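Local coordinates for bacterial leucyl aminopeptidase (Legionella pneumophila, PDB 6ESL), which probably removes amino acids from the N-termini of peptides as a secreted zinc-dependent aminopeptidase of peptidase family M28, at residues Q25-Q28 / C29-A32; I50-S54 / S55-T59; Y143-S147 / A148-T152; Y331-S334 / D335-S338. One frame throughout, in Å; residues are numbered along the deposited sequence.

Contact 1 (Q25-Q28 / C29-A32); sequences QVPQ and CLAA
V26 turns CG1 anti to its backbone N (chi1 -172°), and this lays the methyl against L30 and A31. L30 also has CG anti to N (chi1 -179°). The two side chains cross at about a right angle, with V26 CG1 3.8 Å from L30 CG. The same methyl lies 3.7 Å from A31 N.

Strand 21-27 runs straight into helix 28-31 here, and P27 is the N-cap residue. P27 O accepts from A31 N at 2.8 Å in a nearly straight bond (N-H...O 172°). One residue on, A32 N donates to Q28 O at 2.9 Å. Two bonds of i to i+4 spacing therefore define the short helix. The ring of P27 lies against C29, with CB 3.8 Å from C29 SG, and C29 is tied to C69 by a disulfide.

The bent side chain of Q28 donates from NE2 to N44 O and E43 OE1. L30 also packs on L63 and A64 of helix 57-67. V26, P27 and L30 make the apolar part, while the P27 and Q28 carbonyls are taken up by A31 N and A32 N. The disulfide adds a covalent tie that should limit movement of this turn.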
loop_
_atom_site.group_PDB
_atom_site.type_symbol
_atom_site.label_atom_id
_atom_site.label_comp_id
_atom_site.label_asym_id
_atom_site.label_seq_id
_atom_site.Cartn_x
_atom_site.Cartn_y
_atom_site.Cartn_z
ATOM N N GLN B 25 -15.206 -16.756 14.468
ATOM C CA GLN B 25 -14.821 -16.915 13.082
ATOM C C GLN B 25 -13.313 -17.180 13.057
ATOM O O GLN B 25 -12.557 -16.346 13.566
ATOM C CB GLN B 25 -15.174 -15.783 12.184
ATOM C CG GLN B 25 -14.945 -16.068 10.716
ATOM C CD GLN B 25 -15.597 -15.030 9.768
ATOM O OE1 GLN B 25 -15.054 -14.706 8.705
ATOM N NE2 GLN B 25 -16.720 -14.463 10.198
ATOM N N VAL B 26 -12.949 -18.378 12.547
ATOM C CA VAL B 26 -11.606 -18.898 12.615
ATOM C C VAL B 26 -11.081 -19.209 11.189
ATOM O O VAL B 26 -11.769 -19.920 10.399
ATOM C CB VAL B 26 -11.620 -20.114 13.505
ATOM C CG1 VAL B 26 -10.227 -20.629 13.800
ATOM C CG2 VAL B 26 -12.235 -19.803 14.867
ATOM N N PRO B 27 -9.874 -18.754 10.866
ATOM C CA PRO B 27 -9.237 -19.226 9.600
ATOM C C PRO B 27 -9.066 -20.723 9.544
ATOM O O PRO B 27 -8.803 -21.403 10.572
ATOM C CB PRO B 27 -7.825 -18.558 9.638
ATOM C CG PRO B 27 -7.929 -17.519 10.713
ATOM C CD PRO B 27 -8.958 -17.933 11.681
ATOM N N GLN B 28 -9.229 -21.285 8.339
ATOM C CA GLN B 28 -9.030 -22.786 8.173
ATOM C C GLN B 28 -7.733 -23.334 8.791
ATOM O O GLN B 28 -7.759 -24.384 9.452
ATOM C CB GLN B 28 -9.139 -23.246 6.693
ATOM C CG GLN B 28 -10.550 -23.149 6.135
ATOM C CD GLN B 28 -11.542 -24.232 6.606
ATOM O OE1 GLN B 28 -11.214 -25.105 7.438
ATOM N NE2 GLN B 28 -12.758 -24.154 6.078
ATOM N N CYS B 29 -6.662 -22.570 8.636
ATOM C CA CYS B 29 -5.352 -23.027 9.093
ATOM C C CYS B 29 -5.355 -23.232 10.584
ATOM O O CYS B 29 -4.845 -24.184 11.055
ATOM C CB CYS B 29 -4.261 -22.044 8.710
ATOM S SG CYS B 29 -4.418 -20.314 9.309
ATOM N N LEU B 30 -5.987 -22.305 11.328
ATOM C CA LEU B 30 -6.145 -22.479 12.789
ATOM C C LEU B 30 -7.202 -23.494 13.159
ATOM O O LEU B 30 -7.026 -24.322 14.098
ATOM C CB LEU B 30 -6.470 -21.098 13.383
ATOM C CG LEU B 30 -6.662 -21.040 14.921
ATOM C CD1 LEU B 30 -5.511 -21.648 15.745
ATOM C CD2 LEU B 30 -6.824 -19.611 15.258
ATOM N N ALA B 31 -8.330 -23.456 12.451
ATOM C CA ALA B 31 -9.437 -24.408 12.709
ATOM C C ALA B 31 -8.959 -25.843 12.664
ATOM O O ALA B 31 -9.380 -26.662 13.482
ATOM C CB ALA B 31 -10.584 -24.205 11.717
ATOM N N ALA B 32 -8.038 -26.152 11.730
ATOM C CA ALA B 32 -7.507 -27.499 11.634
ATOM C C ALA B 32 -6.822 -28.006 12.925
ATOM O O ALA B 32 -6.805 -29.183 13.139
ATOM C CB ALA B 32 -6.572 -27.629 10.435
#

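Contact 2 (I50-S54 / S55-T59); sequences IDVLS and SDVET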
loop_
_atom_site.group_PDB
_atom_site.type_symbol
_atom_site.label_atom_id
_atom_site.label_comp_id
_atom_site.label_asym_id
_atom_site.label_seq_id
_atom_site.Cartn_x
_atom_site.Cartn_y
_atom_site.Cartn_z
ATOM N N ILE B 50 -17.293 -21.341 14.451
ATOM C CA ILE B 50 -17.461 -22.376 15.400
ATOM C C ILE B 50 -18.136 -21.855 16.664
ATOM O O ILE B 50 -18.095 -20.654 16.935
ATOM C CB ILE B 50 -16.116 -23.032 15.812
ATOM C CG1 ILE B 50 -15.152 -22.041 16.518
ATOM C CG2 ILE B 50 -15.423 -23.591 14.563
ATOM C CD1 ILE B 50 -14.002 -22.747 17.184
ATOM N N ASP B 51 -18.758 -22.761 17.371
ATOM C CA ASP B 51 -19.321 -22.485 18.659
ATOM C C ASP B 51 -18.469 -23.178 19.672
ATOM O O ASP B 51 -18.209 -24.402 19.528
ATOM C CB ASP B 51 -20.772 -23.112 18.727
ATOM C CG ASP B 51 -21.456 -22.816 20.022
ATOM O OD1 ASP B 51 -21.245 -23.540 20.993
ATOM O OD2 ASP B 51 -22.104 -21.767 20.114
ATOM N N VAL B 52 -18.166 -22.507 20.753
ATOM C CA VAL B 52 -17.377 -23.088 21.806
ATOM C C VAL B 52 -17.804 -22.553 23.139
ATOM O O VAL B 52 -18.470 -21.579 23.198
ATOM C CB VAL B 52 -15.899 -22.717 21.646
ATOM C CG1 VAL B 52 -15.389 -23.216 20.330
ATOM C CG2 VAL B 52 -15.716 -21.216 21.746
ATOM N N LEU B 53 -17.441 -23.217 24.212
ATOM C CA LEU B 53 -17.709 -22.695 25.530
ATOM C C LEU B 53 -16.823 -21.475 25.748
ATOM O O LEU B 53 -15.700 -21.461 25.307
ATOM C CB LEU B 53 -17.306 -23.679 26.586
ATOM C CG LEU B 53 -18.081 -24.957 26.846
ATOM C CD1 LEU B 53 -17.617 -25.468 28.179
ATOM C CD2 LEU B 53 -19.553 -24.664 26.871
ATOM N N SER B 54 -17.280 -20.483 26.501
ATOM C CA SER B 54 -16.477 -19.293 26.798
ATOM C C SER B 54 -15.233 -19.577 27.618
ATOM O O SER B 54 -14.260 -18.879 27.537
ATOM C CB SER B 54 -17.280 -18.172 27.436
ATOM O OG SER B 54 -17.724 -18.540 28.690
ATOM N N SER B 55 -15.307 -20.590 28.443
ATOM C CA SER B 55 -14.217 -21.033 29.244
ATOM C C SER B 55 -13.057 -21.598 28.415
ATOM O O SER B 55 -12.037 -21.844 28.943
ATOM C CB SER B 55 -14.720 -22.094 30.220
ATOM O OG SER B 55 -15.191 -23.197 29.534
ATOM N N ASP B 56 -13.260 -21.882 27.146
ATOM C CA ASP B 56 -12.228 -22.434 26.261
ATOM C C ASP B 56 -11.619 -21.396 25.319
ATOM O O ASP B 56 -10.706 -21.758 24.564
ATOM C CB ASP B 56 -12.813 -23.632 25.429
ATOM C CG ASP B 56 -13.083 -24.828 26.225
ATOM O OD1 ASP B 56 -12.435 -25.108 27.239
ATOM O OD2 ASP B 56 -14.013 -25.607 25.865
ATOM N N VAL B 57 -12.097 -20.148 25.319
ATOM C CA VAL B 57 -11.648 -19.138 24.381
ATOM C C VAL B 57 -10.180 -18.809 24.560
ATOM O O VAL B 57 -9.491 -18.627 23.590
ATOM C CB VAL B 57 -12.539 -17.870 24.433
ATOM C CG1 VAL B 57 -11.979 -16.710 23.716
ATOM C CG2 VAL B 57 -13.947 -18.186 23.889
ATOM N N GLU B 58 -9.729 -18.646 25.766
ATOM C CA GLU B 58 -8.332 -18.295 26.061
ATOM C C GLU B 58 -7.367 -19.419 25.576
ATOM O O GLU B 58 -6.278 -19.158 25.092
ATOM C CB GLU B 58 -8.159 -18.116 27.605
ATOM C CG GLU B 58 -6.888 -17.336 27.912
ATOM C CD GLU B 58 -6.928 -16.693 29.273
ATOM O OE1 GLU B 58 -6.385 -17.340 30.167
ATOM O OE2 GLU B 58 -7.500 -15.564 29.429
ATOM N N THR B 59 -7.803 -20.642 25.715
ATOM C CA THR B 59 -7.118 -21.803 25.131
ATOM C C THR B 59 -6.894 -21.619 23.654
ATOM O O THR B 59 -5.734 -21.863 23.158
ATOM C CB THR B 59 -7.830 -23.088 25.482
ATOM O OG1 THR B 59 -7.763 -23.265 26.892
ATOM C CG2 THR B 59 -7.181 -24.280 24.835
HETATM O O HOH W 1 -11.591 -18.378 28.097
#
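L53 and D56 are joined by the first of two backbone hydrogen bonds between the segments. D56 N donates to L53 O at 3.1 Å. The donor sits well above the carbonyl plane, and the C=O...N angle is 121°. The second bond, from V57 N to S54 O, is weak at 3.3 Å. Both span three residues, as in a 3-10 turn.

A water extends the polar set. It donates to S54 O at 2.8 Å and accepts from E58 N at 3.0 Å. It thus bridges the two groups that an alpha-helical bond would join directly. S54 O also accepts from R258 NH2 of the second subunit.

The turn links strand 47-53 of the four-stranded antiparallel sheet to helix 57-67. A short 3-10 segment turns the chain sharply between them and brings V57 beside V52. Strand 21-27 flanks the junction, and E22 touches both S54 and V57.

The apolar contact is made by two valines. V52 CG2 meets V57 CG2 at 4.1 Å, and the side chains cross at about a right angle. V57 has CG2 anti to its carbonyl carbon, which places this methyl over the turn, 3.7 Å from S54 O.

Polar and apolar atoms also meet at the outer side. S55 OG lies 3.6 Å from L53 CD1, alongside the leucine. D56 OD2 reaches the base of the same side chain, 3.9 Å from L53 CB.

Contact 3 (Y143-S147 / A148-T152); sequences YYNRS and ATKDT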
loop_
_atom_site.group_PDB
_atom_site.type_symbol
_atom_site.label_atom_id
_atom_site.label_comp_id
_atom_site.label_asym_id
_atom_site.label_seq_id
_atom_site.Cartn_x
_atom_site.Cartn_y
_atom_site.Cartn_z
ATOM N N TYR B 143 14.016 10.987 -33.396
ATOM C CA TYR B 143 13.008 10.526 -34.343
ATOM C C TYR B 143 11.936 11.641 -34.345
ATOM O O TYR B 143 11.654 12.220 -33.296
ATOM C CB TYR B 143 12.405 9.197 -33.897
ATOM C CG TYR B 143 13.400 8.058 -33.852
ATOM C CD1 TYR B 143 13.624 7.264 -34.968
ATOM C CD2 TYR B 143 14.112 7.778 -32.694
ATOM C CE1 TYR B 143 14.531 6.222 -34.934
ATOM C CE2 TYR B 143 15.021 6.738 -32.649
ATOM C CZ TYR B 143 15.227 5.964 -33.771
ATOM O OH TYR B 143 16.131 4.927 -33.731
ATOM N N TYR B 144 11.348 11.943 -35.503
ATOM C CA TYR B 144 10.343 12.983 -35.634
ATOM C C TYR B 144 9.208 12.706 -34.599
ATOM O O TYR B 144 8.718 13.612 -33.917
ATOM C CB TYR B 144 9.824 13.051 -37.066
ATOM C CG TYR B 144 8.746 14.064 -37.283
ATOM C CD1 TYR B 144 9.084 15.410 -37.404
ATOM C CD2 TYR B 144 7.389 13.715 -37.343
ATOM C CE1 TYR B 144 8.105 16.383 -37.562
ATOM C CE2 TYR B 144 6.420 14.679 -37.501
ATOM C CZ TYR B 144 6.804 16.013 -37.623
ATOM O OH TYR B 144 5.894 17.007 -37.720
ATOM N N ASN B 145 8.824 11.429 -34.535
ATOM C CA ASN B 145 8.009 10.874 -33.414
ATOM C C ASN B 145 8.278 9.394 -33.364
ATOM O O ASN B 145 9.048 8.859 -34.201
ATOM C CB ASN B 145 6.552 11.203 -33.528
ATOM C CG ASN B 145 5.867 10.550 -34.803
ATOM O OD1 ASN B 145 6.056 9.330 -35.148
ATOM N ND2 ASN B 145 5.109 11.380 -35.488
ATOM N N ARG B 146 7.671 8.711 -32.374
ATOM C CA ARG B 146 7.810 7.252 -32.291
ATOM C C ARG B 146 6.440 6.614 -32.162
ATOM O O ARG B 146 6.263 5.586 -31.473
ATOM C CB ARG B 146 8.736 6.923 -31.152
ATOM C CG ARG B 146 10.074 7.743 -31.126
ATOM C CD ARG B 146 10.950 7.285 -29.980
ATOM N NE ARG B 146 10.369 7.488 -28.602
ATOM C CZ ARG B 146 10.489 8.604 -27.880
ATOM N NH1 ARG B 146 11.081 9.708 -28.376
ATOM N NH2 ARG B 146 10.074 8.639 -26.613
ATOM N N SER B 147 5.477 7.196 -32.898
ATOM C CA SER B 147 4.135 6.693 -32.986
ATOM C C SER B 147 4.017 5.299 -33.559
ATOM O O SER B 147 4.637 4.986 -34.598
ATOM C CB SER B 147 3.333 7.613 -33.853
ATOM O OG SER B 147 1.986 7.205 -33.995
ATOM N N ALA B 148 3.137 4.489 -32.915
ATOM C CA ALA B 148 2.986 3.121 -33.255
ATOM C C ALA B 148 2.392 2.911 -34.680
ATOM O O ALA B 148 2.430 1.814 -35.170
ATOM C CB ALA B 148 2.153 2.424 -32.240
ATOM N N THR B 149 1.873 3.955 -35.294
ATOM C CA THR B 149 1.252 3.851 -36.632
ATOM C C THR B 149 2.221 4.339 -37.698
ATOM O O THR B 149 1.785 4.387 -38.854
ATOM C CB THR B 149 -0.025 4.741 -36.783
ATOM O OG1 THR B 149 0.292 6.096 -36.423
ATOM C CG2 THR B 149 -1.170 4.232 -35.892
ATOM N N LYS B 150 3.425 4.748 -37.318
ATOM C CA LYS B 150 4.410 5.346 -38.242
ATOM C C LYS B 150 5.697 4.587 -38.428
ATOM O O LYS B 150 6.163 3.871 -37.560
ATOM C CB LYS B 150 4.762 6.753 -37.784
ATOM C CG LYS B 150 3.520 7.637 -37.603
ATOM C CD LYS B 150 2.894 7.917 -38.974
ATOM C CE LYS B 150 2.267 9.281 -39.009
ATOM N NZ LYS B 150 0.985 9.225 -38.388
ATOM N N ASP B 151 6.334 4.823 -39.595
ATOM C CA ASP B 151 7.647 4.203 -39.874
ATOM C C ASP B 151 8.700 4.550 -38.855
ATOM O O ASP B 151 9.462 3.685 -38.435
ATOM C CB ASP B 151 8.126 4.501 -41.315
ATOM C CG ASP B 151 7.283 3.807 -42.362
ATOM O OD1 ASP B 151 6.694 2.731 -42.084
ATOM O OD2 ASP B 151 7.229 4.326 -43.506
ATOM N N THR B 152 8.692 5.767 -38.369
ATOM C CA THR B 152 9.590 6.155 -37.267
ATOM C C THR B 152 9.394 5.348 -35.998
ATOM O O THR B 152 10.376 5.077 -35.312
ATOM C CB THR B 152 9.536 7.689 -36.969
ATOM O OG1 THR B 152 8.197 8.086 -36.772
ATOM C CG2 THR B 152 10.075 8.459 -38.243
#
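N145 O accepts from T152 OG1 at 2.8 Å, the shortest hydrogen bond between the segments. The hydroxyl sits above the carbonyl plane, with a C=O...O angle of 123°. T152 OG1 lies between its own backbone N and carbonyl carbon (chi1 53°), which points it back at the loop. N145 OD1 is also close, 3.0 Å from T152 OG1.

The loop joins helix 130-142 to helix 151-170 and holds two turns. N145 OD1 accepts from S147 N at 3.2 Å, forming an Asx turn. A type I beta turn follows from S147 to K150, closed by K150 N donating to S147 O at 3.0 Å. K150 is the N-cap residue of helix 151-170.

K150 bends over S147, with CG 3.8 Å from S147 CB. K150 NZ makes a salt bridge to D214 OD1, and S147 OG donates to that same oxygen. N145 ND2 is held by G215 O, while the R146 side chain, about 8 Å from a zinc ion, bonds to M210 O, P218 O and G219 O. Across the beta turn, T149 OG1 donates to S147 OG at 3.2 Å.

Contact 4 (Y331-S334 / D335-S338); sequences YGCS and DHAS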
loop_
_atom_site.group_PDB
_atom_site.type_symbol
_atom_site.label_atom_id
_atom_site.label_comp_id
_atom_site.label_asym_id
_atom_site.label_seq_id
_atom_site.Cartn_x
_atom_site.Cartn_y
_atom_site.Cartn_z
ATOM N N TYR B 331 -7.032 5.139 -14.086
ATOM C CA TYR B 331 -7.237 4.007 -14.954
ATOM C C TYR B 331 -6.437 4.140 -16.245
ATOM O O TYR B 331 -6.396 5.167 -16.811
ATOM C CB TYR B 331 -8.714 3.886 -15.291
ATOM C CG TYR B 331 -9.073 2.746 -16.183
ATOM C CD1 TYR B 331 -9.091 1.466 -15.724
ATOM C CD2 TYR B 331 -9.411 2.968 -17.480
ATOM C CE1 TYR B 331 -9.429 0.420 -16.542
ATOM C CE2 TYR B 331 -9.751 1.939 -18.299
ATOM C CZ TYR B 331 -9.765 0.673 -17.826
ATOM O OH TYR B 331 -10.106 -0.328 -18.650
ATOM N N GLY B 332 -5.815 3.068 -16.669
ATOM C CA GLY B 332 -5.072 3.050 -17.907
ATOM C C GLY B 332 -3.833 3.923 -17.889
ATOM O O GLY B 332 -3.476 4.521 -18.849
ATOM N N CYS B 333 -3.205 4.027 -16.723
ATOM C CA CYS B 333 -2.148 5.013 -16.527
ATOM C C CYS B 333 -0.938 4.687 -17.394
ATOM O O CYS B 333 -0.514 5.488 -18.227
ATOM C CB CYS B 333 -1.740 5.078 -15.054
ATOM S SG CYS B 333 -0.442 6.282 -14.691
ATOM N N SER B 334 -0.393 3.496 -17.182
ATOM C CA SER B 334 0.719 2.988 -17.949
ATOM C C SER B 334 0.730 1.478 -17.960
ATOM O O SER B 334 -0.167 0.835 -17.456
ATOM C CB SER B 334 2.041 3.509 -17.393
ATOM O OG SER B 334 3.065 3.480 -18.329
ATOM N N ASP B 335 1.776 0.919 -18.549
ATOM C CA ASP B 335 1.804 -0.504 -18.896
ATOM C C ASP B 335 1.767 -1.495 -17.722
ATOM O O ASP B 335 1.349 -2.627 -17.899
ATOM C CB ASP B 335 2.993 -0.827 -19.870
ATOM C CG ASP B 335 2.905 -0.031 -21.091
ATOM O OD1 ASP B 335 1.928 -0.262 -21.849
ATOM O OD2 ASP B 335 3.894 0.778 -21.319
ATOM N N HIS B 336 2.109 -1.056 -16.513
ATOM C CA HIS B 336 1.948 -1.921 -15.356
ATOM C C HIS B 336 0.520 -2.386 -15.209
ATOM O O HIS B 336 0.293 -3.509 -14.710
ATOM C CB HIS B 336 2.375 -1.187 -14.089
ATOM C CG HIS B 336 1.638 0.089 -13.876
ATOM N ND1 HIS B 336 1.871 1.222 -14.670
ATOM C CD2 HIS B 336 0.642 0.417 -12.991
ATOM C CE1 HIS B 336 1.009 2.171 -14.255
ATOM N NE2 HIS B 336 0.256 1.695 -13.247
ATOM N N ALA B 337 -0.439 -1.604 -15.687
ATOM C CA ALA B 337 -1.842 -1.949 -15.521
ATOM C C ALA B 337 -2.224 -3.216 -16.243
ATOM O O ALA B 337 -3.117 -3.952 -15.804
ATOM C CB ALA B 337 -2.760 -0.779 -15.930
ATOM N N SER B 338 -1.625 -3.412 -17.424
ATOM C CA SER B 338 -1.797 -4.613 -18.184
ATOM C C SER B 338 -1.467 -5.901 -17.434
ATOM O O SER B 338 -2.246 -6.888 -17.541
ATOM C CB SER B 338 -1.085 -4.509 -19.537
ATOM O OG SER B 338 -1.535 -3.330 -20.238
#
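D335 follows S334 at the approach to helix 336-340, in the loop that leads from strand 324-327 beside the zinc site of this M28 peptidase. Its carboxylate lies beside the S334 hydroxyl, with D335 OD2 4.1 Å from S334 OG. Q282 NE2 bonds to S334 OG and weakly to D335 OD2, and S334 OG also bonds to OD2 of D284, a zinc ligand. S334 is therefore a second-shell residue, about 5 Å from a zinc ion, and probably helps to position that carboxylate.

H336 turns its ring back against S334. CG lies between the backbone N and the carbonyl carbon (chi1 56°), and this swing carries the imidazole to S334. S334 O sits over one face of the ring, and H336 CE1 is 3.6 Å from S334 CB. C333 SG lies at the ring edge, 5.5 Å from the centroid of H336. C333 is itself held by a disulfide to C329, and the H336 ring also stacks with F348 of strand 346-350.

A337 closes the turn. Its N donates to S334 O at 3.0 Å, with an N-H...O angle of 164°. The methyl packs on the same oxygen, with A337 CB 3.4 Å from S334 O.

S338 continues the helix, with its OG bonded to S263 OG. Its backbone N makes a weak bond of 3.1 Å to D335 O.

The contacts follow one another along the chain in numerical order. Contacts 1 and 2 lie where neighbouring strands of the small N-terminal sheet, 21-27 and 47-53, lead into helices. Their centres are 14 Å apart, and V26 CG2 touches I50 CG1 at 4.0 Å. Contacts 3 and 4 belong to the zinc-bearing part of the chain, with centres 21 Å apart and no direct touch. Contact 3 begins helix 151-170, and contact 4 begins helix 336-340. The two pairs are far apart: contacts 2 and 3 are 69 Å between centres. Contacts 1, 2 and 4 all touch the second subunit. Q25 packs on Y331 of that subunit, so the N-terminal part of one chain meets the catalytic part of the other.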